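PDB 5LGD: PfEMP1 variant 1 of strain MC from Plasmodium falciparum, which probably binds a receptor on the surface of host cells, this chain being one helical, disulfide-bonded domain of a much longer parasite protein. Local coordinates for residues Glu1-Ile4 with Ala9-Trp12; Asp21-Arg26 with Glu113-Gln118. All coordinates share one frame; numbering follows the deposited sequence.

Contact 1: residues Glu1-Ile4 with Ala9-Trp12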
ATOM      1  N   GLU B   1      25.350   0.346  21.942  1.00 53.82           N
ATOM      2  CA  GLU B   1      24.887  -0.018  20.604  1.00 53.21           C
ATOM      3  C   GLU B   1      24.109  -1.356  20.640  1.00 58.09           C
ATOM      4  O   GLU B   1      23.054  -1.497  20.023  1.00 55.85           O
ATOM      5  CB  GLU B   1      26.041  -0.012  19.587  1.00 56.26           C
ATOM      6  CG  GLU B   1      25.561  -0.189  18.164  1.00 68.53           C
ATOM      7  CD  GLU B   1      25.592   1.030  17.261  1.00 86.58           C
ATOM      8  OE1 GLU B   1      25.452   0.838  16.034  1.00 71.04           O
ATOM      9  OE2 GLU B   1      25.760   2.166  17.763  1.00 79.32           O
ATOM     10  N   ASP B   2      24.625  -2.318  21.360  1.00 59.20           N
ATOM     11  CA  ASP B   2      23.915  -3.574  21.564  1.00 59.98           C
ATOM     12  C   ASP B   2      23.693  -3.719  23.050  1.00 66.00           C
ATOM     13  O   ASP B   2      24.489  -3.231  23.849  1.00 66.19           O
ATOM     14  CB  ASP B   2      24.711  -4.758  21.020  1.00 64.88           C
ATOM     15  CG  ASP B   2      24.979  -4.639  19.546  1.00 81.74           C
ATOM     16  OD1 ASP B   2      24.046  -4.896  18.756  1.00 85.02           O
ATOM     17  OD2 ASP B   2      26.097  -4.219  19.180  1.00 83.86           O
ATOM     18  N   LYS B   3      22.590  -4.325  23.439  1.00 66.34           N
ATOM     19  CA  LYS B   3      22.372  -4.530  24.864  1.00 67.33           C
ATOM     20  C   LYS B   3      22.348  -6.018  25.123  1.00 75.92           C
ATOM     21  O   LYS B   3      22.639  -6.775  24.185  1.00 79.36           O
ATOM     22  CB  LYS B   3      21.165  -3.764  25.385  1.00 67.43           C
ATOM     23  CG  LYS B   3      21.421  -2.261  25.496  1.00 63.45           C
ATOM     24  CD  LYS B   3      20.913  -1.540  24.287  1.00 50.95           C
ATOM     25  CE  LYS B   3      21.414  -0.131  24.252  1.00 40.30           C
ATOM     26  NZ  LYS B   3      21.888   0.153  22.879  1.00 37.73           N
ATOM     27  N   ILE B   4      22.093  -6.464  26.369  1.00 71.27           N
ATOM     28  CA  ILE B   4      22.138  -7.911  26.686  1.00 72.12           C
ATOM     29  C   ILE B   4      21.285  -8.741  25.657  1.00 74.03           C
ATOM     30  O   ILE B   4      21.643  -9.873  25.301  1.00 76.16           O
ATOM     31  CB  ILE B   4      21.787  -8.206  28.192  1.00 74.41           C
ATOM     32  CG1 ILE B   4      22.470  -7.189  29.163  1.00 74.31           C
ATOM     33  CG2 ILE B   4      22.156  -9.644  28.576  1.00 77.50           C
ATOM     34  CD1 ILE B   4      21.543  -6.403  30.060  1.00 71.98           C
ATOM     35  N   ALA B   9      13.684  -5.120  23.003  1.00 39.60           N
ATOM     36  CA  ALA B   9      13.514  -5.952  24.210  1.00 39.75           C
ATOM     37  C   ALA B   9      14.111  -5.279  25.443  1.00 43.74           C
ATOM     38  O   ALA B   9      13.462  -5.237  26.496  1.00 43.69           O
ATOM     39  CB  ALA B   9      14.169  -7.309  24.007  1.00 41.86           C
ATOM     40  N   PHE B  10      15.357  -4.750  25.309  1.00 37.93           N
ATOM     41  CA  PHE B  10      16.044  -4.091  26.407  1.00 36.99           C
ATOM     42  C   PHE B  10      15.313  -2.848  26.881  1.00 37.80           C
ATOM     43  O   PHE B  10      15.124  -2.669  28.089  1.00 36.03           O
ATOM     44  CB  PHE B  10      17.504  -3.770  26.043  1.00 39.79           C
ATOM     45  CG  PHE B  10      18.240  -3.104  27.173  1.00 41.95           C
ATOM     46  CD1 PHE B  10      18.814  -3.855  28.185  1.00 46.51           C
ATOM     47  CD2 PHE B  10      18.341  -1.717  27.238  1.00 44.41           C
ATOM     48  CE1 PHE B  10      19.450  -3.234  29.260  1.00 48.48           C
ATOM     49  CE2 PHE B  10      19.016  -1.099  28.290  1.00 47.72           C
ATOM     50  CZ  PHE B  10      19.530  -1.858  29.311  1.00 46.94           C
ATOM     51  N   PHE B  11      14.931  -1.986  25.922  1.00 32.26           N
ATOM     52  CA  PHE B  11      14.209  -0.733  26.147  1.00 30.24           C
ATOM     53  C   PHE B  11      13.001  -0.908  27.108  1.00 35.59           C
ATOM     54  O   PHE B  11      12.882  -0.183  28.098  1.00 35.79           O
ATOM     55  CB  PHE B  11      13.765  -0.120  24.788  1.00 29.34           C
ATOM     56  CG  PHE B  11      13.037   1.201  24.885  1.00 28.78           C
ATOM     57  CD1 PHE B  11      11.679   1.248  25.195  1.00 29.01           C
ATOM     58  CD2 PHE B  11      13.719   2.401  24.718  1.00 30.18           C
ATOM     59  CE1 PHE B  11      11.017   2.474  25.322  1.00 29.42           C
ATOM     60  CE2 PHE B  11      13.047   3.629  24.799  1.00 31.88           C
ATOM     61  CZ  PHE B  11      11.716   3.658  25.137  1.00 30.20           C
ATOM     62  N   TRP B  12      12.126  -1.872  26.813  1.00 32.42           N
ATOM     63  CA  TRP B  12      10.919  -2.098  27.595  1.00 31.14           C
ATOM     64  C   TRP B  12      11.178  -2.746  28.922  1.00 34.14           C
ATOM     65  O   TRP B  12      10.568  -2.343  29.911  1.00 32.38           O
ATOM     66  CB  TRP B  12       9.887  -2.858  26.764  1.00 29.72           C
ATOM     67  CG  TRP B  12       9.405  -1.970  25.666  1.00 28.94           C
ATOM     68  CD1 TRP B  12       9.699  -2.066  24.337  1.00 31.24           C
ATOM     69  CD2 TRP B  12       8.697  -0.736  25.835  1.00 28.14           C
ATOM     70  NE1 TRP B  12       9.141  -1.013  23.656  1.00 29.65           N
ATOM     71  CE2 TRP B  12       8.500  -0.192  24.550  1.00 30.46           C
ATOM     72  CE3 TRP B  12       8.129  -0.087  26.942  1.00 29.61           C
ATOM     73  CZ2 TRP B  12       7.792   0.985  24.344  1.00 29.18           C
ATOM     74  CZ3 TRP B  12       7.444   1.087  26.734  1.00 30.81           C
ATOM     75  CH2 TRP B  12       7.278   1.609  25.449  1.00 31.08           C
TER
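The F10 ring carries the aliphatic stem of K3 over one of its faces, while the CD1 methyl of I4 approaches the ring obliquely. K3 CB lies 3.5 Å from F10 CG, and K3 CG stands 3.7 Å from the ring centroid and only 18° off the normal, a CH-pi contact displaced toward the rim. I4 adds just CD1, which lies 3.9 Å from F10 CE1. Two torsions set up the meeting. F10 CG is anti to its own backbone N (chi1 -179°), directing the ring from the helix to the incoming chain, and K3 bends at chi2 (96°), so that its chain lies over the ring, the two side chains crossing at about a right angle, while the ammonium end leads away.

Next along the helix, F11 and W12 face other parts of the fold. F11 CD1 sits above the centre of the W12 ring, at the face, and W12 CG lies in the plane of the F11 ring at its edge. F11 also meets an aromatic side chain of another protein chain edge-to-face, and W12 packs on an apolar side chain of that chain. F10 rests on I66 of helix 45-70, whose H69 is touched by K3 and E1.

The case illustrates how a lysine can serve a surface contact through its methylenes alone. With no polar pairing between the N-terminal lead and the first turns of helix 7-29, the attraction between these two segments is probably dispersion and CH-pi, and the charge is left outside the apolar patch.

Contact 2: residues Asp21-Arg26 with Glu113-Gln118; sequences DSIKWR and EALLEQ
S22 O, beside the side chain of L115, is gripped by R26 NH1 at 3.0 Å, one helical turn further on. The bond is bent, 144° at the hydrogen, and its donor stands 38° out of the carbonyl plane; W25 N adds a weak backbone bond to the same oxygen. E152 of helix 144-162 takes two more polar ends: its OE2 forms a salt bridge with R26 NH2, and its OE1 a hydrogen bond with S22 OG.

Into this polar corner helix 106-118 delivers a single branched side chain. L115 CG is anti to the backbone N (chi1 -175°), which sends both methyls toward helix 7-29. CD2 rests 3.5 Å from S22 OG and 3.7 Å from S22 CB. CD1 lies near S22 OG, the CG1 of I23 at 4.0 Å, and one face of the R26 guanidinium, where NH1 is 4.3 Å away. I23 also touches R111 and I112 of helix 106-118.

The segment axes cross at 82°, 10.6 Å apart at their closest, and L115 alone carries the contact from the 113-118 side. As a worked example, it sets an apolar leucine end against polar atoms that already have partners: S22 OG and R26 NH2 pair with E152, and R26 NH1 with S22 O within the helix, so the methyls pack here without leaving those three atoms unpaired.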
ATOM      1  N   ASP B  21      11.072  -0.617  40.400  1.00 36.39           N
ATOM      2  CA  ASP B  21      12.027  -0.183  41.419  1.00 35.85           C
ATOM      3  C   ASP B  21      11.515   1.071  42.123  1.00 38.09           C
ATOM      4  O   ASP B  21      11.540   1.144  43.348  1.00 38.08           O
ATOM      5  CB  ASP B  21      13.404   0.035  40.803  1.00 38.41           C
ATOM      6  CG  ASP B  21      14.164  -1.204  40.370  1.00 52.39           C
ATOM      7  OD1 ASP B  21      13.816  -2.304  40.830  1.00 55.04           O
ATOM      8  OD2 ASP B  21      15.145  -1.061  39.615  1.00 67.29           O
ATOM      9  N   SER B  22      10.945   2.011  41.366  1.00 36.81           N
ATOM     10  CA  SER B  22      10.358   3.231  41.932  1.00 38.93           C
ATOM     11  C   SER B  22       9.256   2.861  42.970  1.00 41.00           C
ATOM     12  O   SER B  22       9.258   3.388  44.083  1.00 42.16           O
ATOM     13  CB  SER B  22       9.840   4.138  40.818  1.00 45.31           C
ATOM     14  OG  SER B  22       9.464   5.409  41.317  1.00 61.19           O
ATOM     15  N   ILE B  23       8.420   1.872  42.650  1.00 35.29           N
ATOM     16  CA  ILE B  23       7.374   1.361  43.554  1.00 34.42           C
ATOM     17  C   ILE B  23       7.987   0.630  44.750  1.00 38.43           C
ATOM     18  O   ILE B  23       7.484   0.758  45.868  1.00 35.80           O
ATOM     19  CB  ILE B  23       6.386   0.415  42.802  1.00 35.66           C
ATOM     20  CG1 ILE B  23       5.594   1.142  41.691  1.00 35.70           C
ATOM     21  CG2 ILE B  23       5.464  -0.337  43.772  1.00 34.71           C
ATOM     22  CD1 ILE B  23       5.085   0.162  40.590  1.00 40.00           C
ATOM     23  N   LYS B  24       9.020  -0.197  44.493  1.00 37.63           N
ATOM     24  CA  LYS B  24       9.688  -0.996  45.536  1.00 39.17           C
ATOM     25  C   LYS B  24      10.386  -0.125  46.582  1.00 42.87           C
ATOM     26  O   LYS B  24      10.607  -0.607  47.686  1.00 42.29           O
ATOM     27  CB  LYS B  24      10.664  -2.013  44.925  1.00 41.16           C
ATOM     28  CG  LYS B  24      10.000  -3.270  44.399  1.00 44.06           C
ATOM     29  CD  LYS B  24      10.940  -3.970  43.427  1.00 50.24           C
ATOM     30  CE  LYS B  24      10.888  -5.472  43.542  1.00 62.22           C
ATOM     31  NZ  LYS B  24       9.702  -6.051  42.854  1.00 67.27           N
ATOM     32  N   TRP B  25      10.713   1.160  46.242  1.00 40.02           N
ATOM     33  CA  TRP B  25      11.304   2.097  47.201  1.00 41.07           C
ATOM     34  C   TRP B  25      10.296   2.412  48.292  1.00 43.17           C
ATOM     35  O   TRP B  25      10.661   2.463  49.456  1.00 43.34           O
ATOM     36  CB  TRP B  25      11.799   3.376  46.521  1.00 40.82           C
ATOM     37  CG  TRP B  25      13.188   3.231  45.986  1.00 43.28           C
ATOM     38  CD1 TRP B  25      13.559   3.176  44.672  1.00 45.92           C
ATOM     39  CD2 TRP B  25      14.399   3.109  46.753  1.00 44.90           C
ATOM     40  NE1 TRP B  25      14.928   3.042  44.571  1.00 46.94           N
ATOM     41  CE2 TRP B  25      15.465   2.975  45.836  1.00 50.18           C
ATOM     42  CE3 TRP B  25      14.682   3.075  48.129  1.00 47.91           C
ATOM     43  CZ2 TRP B  25      16.804   2.863  46.254  1.00 51.99           C
ATOM     44  CZ3 TRP B  25      16.002   2.956  48.541  1.00 51.44           C
ATOM     45  CH2 TRP B  25      17.043   2.814  47.611  1.00 52.89           C
ATOM     46  N   ARG B  26       9.018   2.519  47.917  1.00 38.36           N
ATOM     47  CA  ARG B  26       7.925   2.753  48.850  1.00 38.59           C
ATOM     48  C   ARG B  26       7.519   1.482  49.558  1.00 42.18           C
ATOM     49  O   ARG B  26       7.319   1.523  50.765  1.00 43.27           O
ATOM     50  CB  ARG B  26       6.738   3.436  48.168  1.00 37.07           C
ATOM     51  CG  ARG B  26       6.993   4.924  47.870  1.00 42.78           C
ATOM     52  CD  ARG B  26       7.767   5.142  46.573  1.00 49.60           C
ATOM     53  NE  ARG B  26       7.802   6.550  46.200  1.00 43.04           N
ATOM     54  CZ  ARG B  26       8.585   7.060  45.266  1.00 53.25           C
ATOM     55  NH1 ARG B  26       9.456   6.285  44.623  1.00 31.14           N
ATOM     56  NH2 ARG B  26       8.536   8.356  44.990  1.00 51.53           N
ATOM     57  N   GLU B 113       0.330   3.106  37.412  1.00 34.23           N
ATOM     58  CA  GLU B 113      -0.668   4.143  37.171  1.00 34.62           C
ATOM     59  C   GLU B 113      -0.793   5.042  38.420  1.00 43.16           C
ATOM     60  O   GLU B 113      -0.729   6.262  38.276  1.00 46.87           O
ATOM     61  CB  GLU B 113      -2.003   3.487  36.797  1.00 36.37           C
ATOM     62  CG  GLU B 113      -2.965   4.368  36.022  1.00 45.85           C
ATOM     63  CD  GLU B 113      -4.253   3.698  35.580  1.00 73.53           C
ATOM     64  OE1 GLU B 113      -4.623   2.647  36.154  1.00 54.57           O
ATOM     65  OE2 GLU B 113      -4.906   4.245  34.663  1.00 89.12           O
ATOM     66  N   ALA B 114      -0.853   4.449  39.633  1.00 39.22           N
ATOM     67  CA  ALA B 114      -0.918   5.172  40.916  1.00 40.82           C
ATOM     68  C   ALA B 114       0.349   6.037  41.145  1.00 46.49           C
ATOM     69  O   ALA B 114       0.236   7.214  41.526  1.00 47.63           O
ATOM     70  CB  ALA B 114      -1.072   4.185  42.061  1.00 41.64           C
ATOM     71  N   LEU B 115       1.548   5.427  40.928  1.00 41.36           N
ATOM     72  CA  LEU B 115       2.873   6.059  41.024  1.00 41.40           C
ATOM     73  C   LEU B 115       2.957   7.258  40.067  1.00 45.30           C
ATOM     74  O   LEU B 115       3.409   8.325  40.472  1.00 48.84           O
ATOM     75  CB  LEU B 115       3.991   5.038  40.707  1.00 40.04           C
ATOM     76  CG  LEU B 115       5.449   5.522  40.872  1.00 44.83           C
ATOM     77  CD1 LEU B 115       6.004   5.119  42.251  1.00 45.64           C
ATOM     78  CD2 LEU B 115       6.321   4.913  39.828  1.00 43.49           C
ATOM     79  N   LEU B 116       2.490   7.091  38.818  1.00 38.97           N
ATOM     80  CA  LEU B 116       2.516   8.168  37.828  1.00 39.58           C
ATOM     81  C   LEU B 116       1.502   9.269  38.163  1.00 50.62           C
ATOM     82  O   LEU B 116       1.812  10.447  37.962  1.00 51.07           O
ATOM     83  CB  LEU B 116       2.300   7.619  36.405  1.00 37.46           C
ATOM     84  CG  LEU B 116       3.315   6.601  35.864  1.00 38.16           C
ATOM     85  CD1 LEU B 116       2.905   6.129  34.496  1.00 37.33           C
ATOM     86  CD2 LEU B 116       4.743   7.195  35.805  1.00 36.65           C
ATOM     87  N   GLU B 117       0.301   8.887  38.694  1.00 51.41           N
ATOM     88  CA  GLU B 117      -0.751   9.828  39.120  1.00 54.96           C
ATOM     89  C   GLU B 117      -0.210  10.734  40.201  1.00 65.08           C
ATOM     90  O   GLU B 117      -0.353  11.952  40.086  1.00 67.62           O
ATOM     91  CB  GLU B 117      -2.045   9.118  39.600  1.00 56.43           C
ATOM     92  CG  GLU B 117      -2.989   8.728  38.462  1.00 67.96           C
ATOM     93  CD  GLU B 117      -4.173   7.806  38.742  1.00 92.90           C
ATOM     94  OE1 GLU B 117      -4.290   7.268  39.871  1.00 90.53           O
ATOM     95  OE2 GLU B 117      -4.983   7.613  37.806  1.00 82.75           O
ATOM     96  N   GLN B 118       0.468  10.144  41.219  1.00 62.82           N
ATOM     97  CA  GLN B 118       1.072  10.875  42.333  1.00 63.82           C
ATOM     98  C   GLN B 118       2.316  11.651  41.944  1.00 66.94           C
ATOM     99  O   GLN B 118       2.761  12.482  42.727  1.00 68.63           O
ATOM    100  CB  GLN B 118       1.346   9.962  43.538  1.00 64.69           C
ATOM    101  CG  GLN B 118       0.095   9.645  44.369  1.00 84.97           C
ATOM    102  CD  GLN B 118      -0.436  10.768  45.253  1.00102.88           C
ATOM    103  OE1 GLN B 118      -1.380  10.571  46.033  1.00 98.81           O
ATOM    104  NE2 GLN B 118       0.149  11.958  45.181  1.00 93.32           N
TER

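From the N terminus, contact 1 closes first, a short local closure in which residues 1-4 lie against the start of helix 7-29 with four residues between. The same helix then runs on to contact 2, which begins only after contact 1 is complete, so the two follow in series and neither encloses the other. Contact 2 spans 86 intervening residues, including helices 45-70, 82-90 and 92-103, before residues 113-118 return across residues 21-26. Helix 7-29 is common to both: its start meets the N-terminal lead at the surface, and its later turns meet helix 106-118. The centres lie 23 Å apart, and the two sites do not touch.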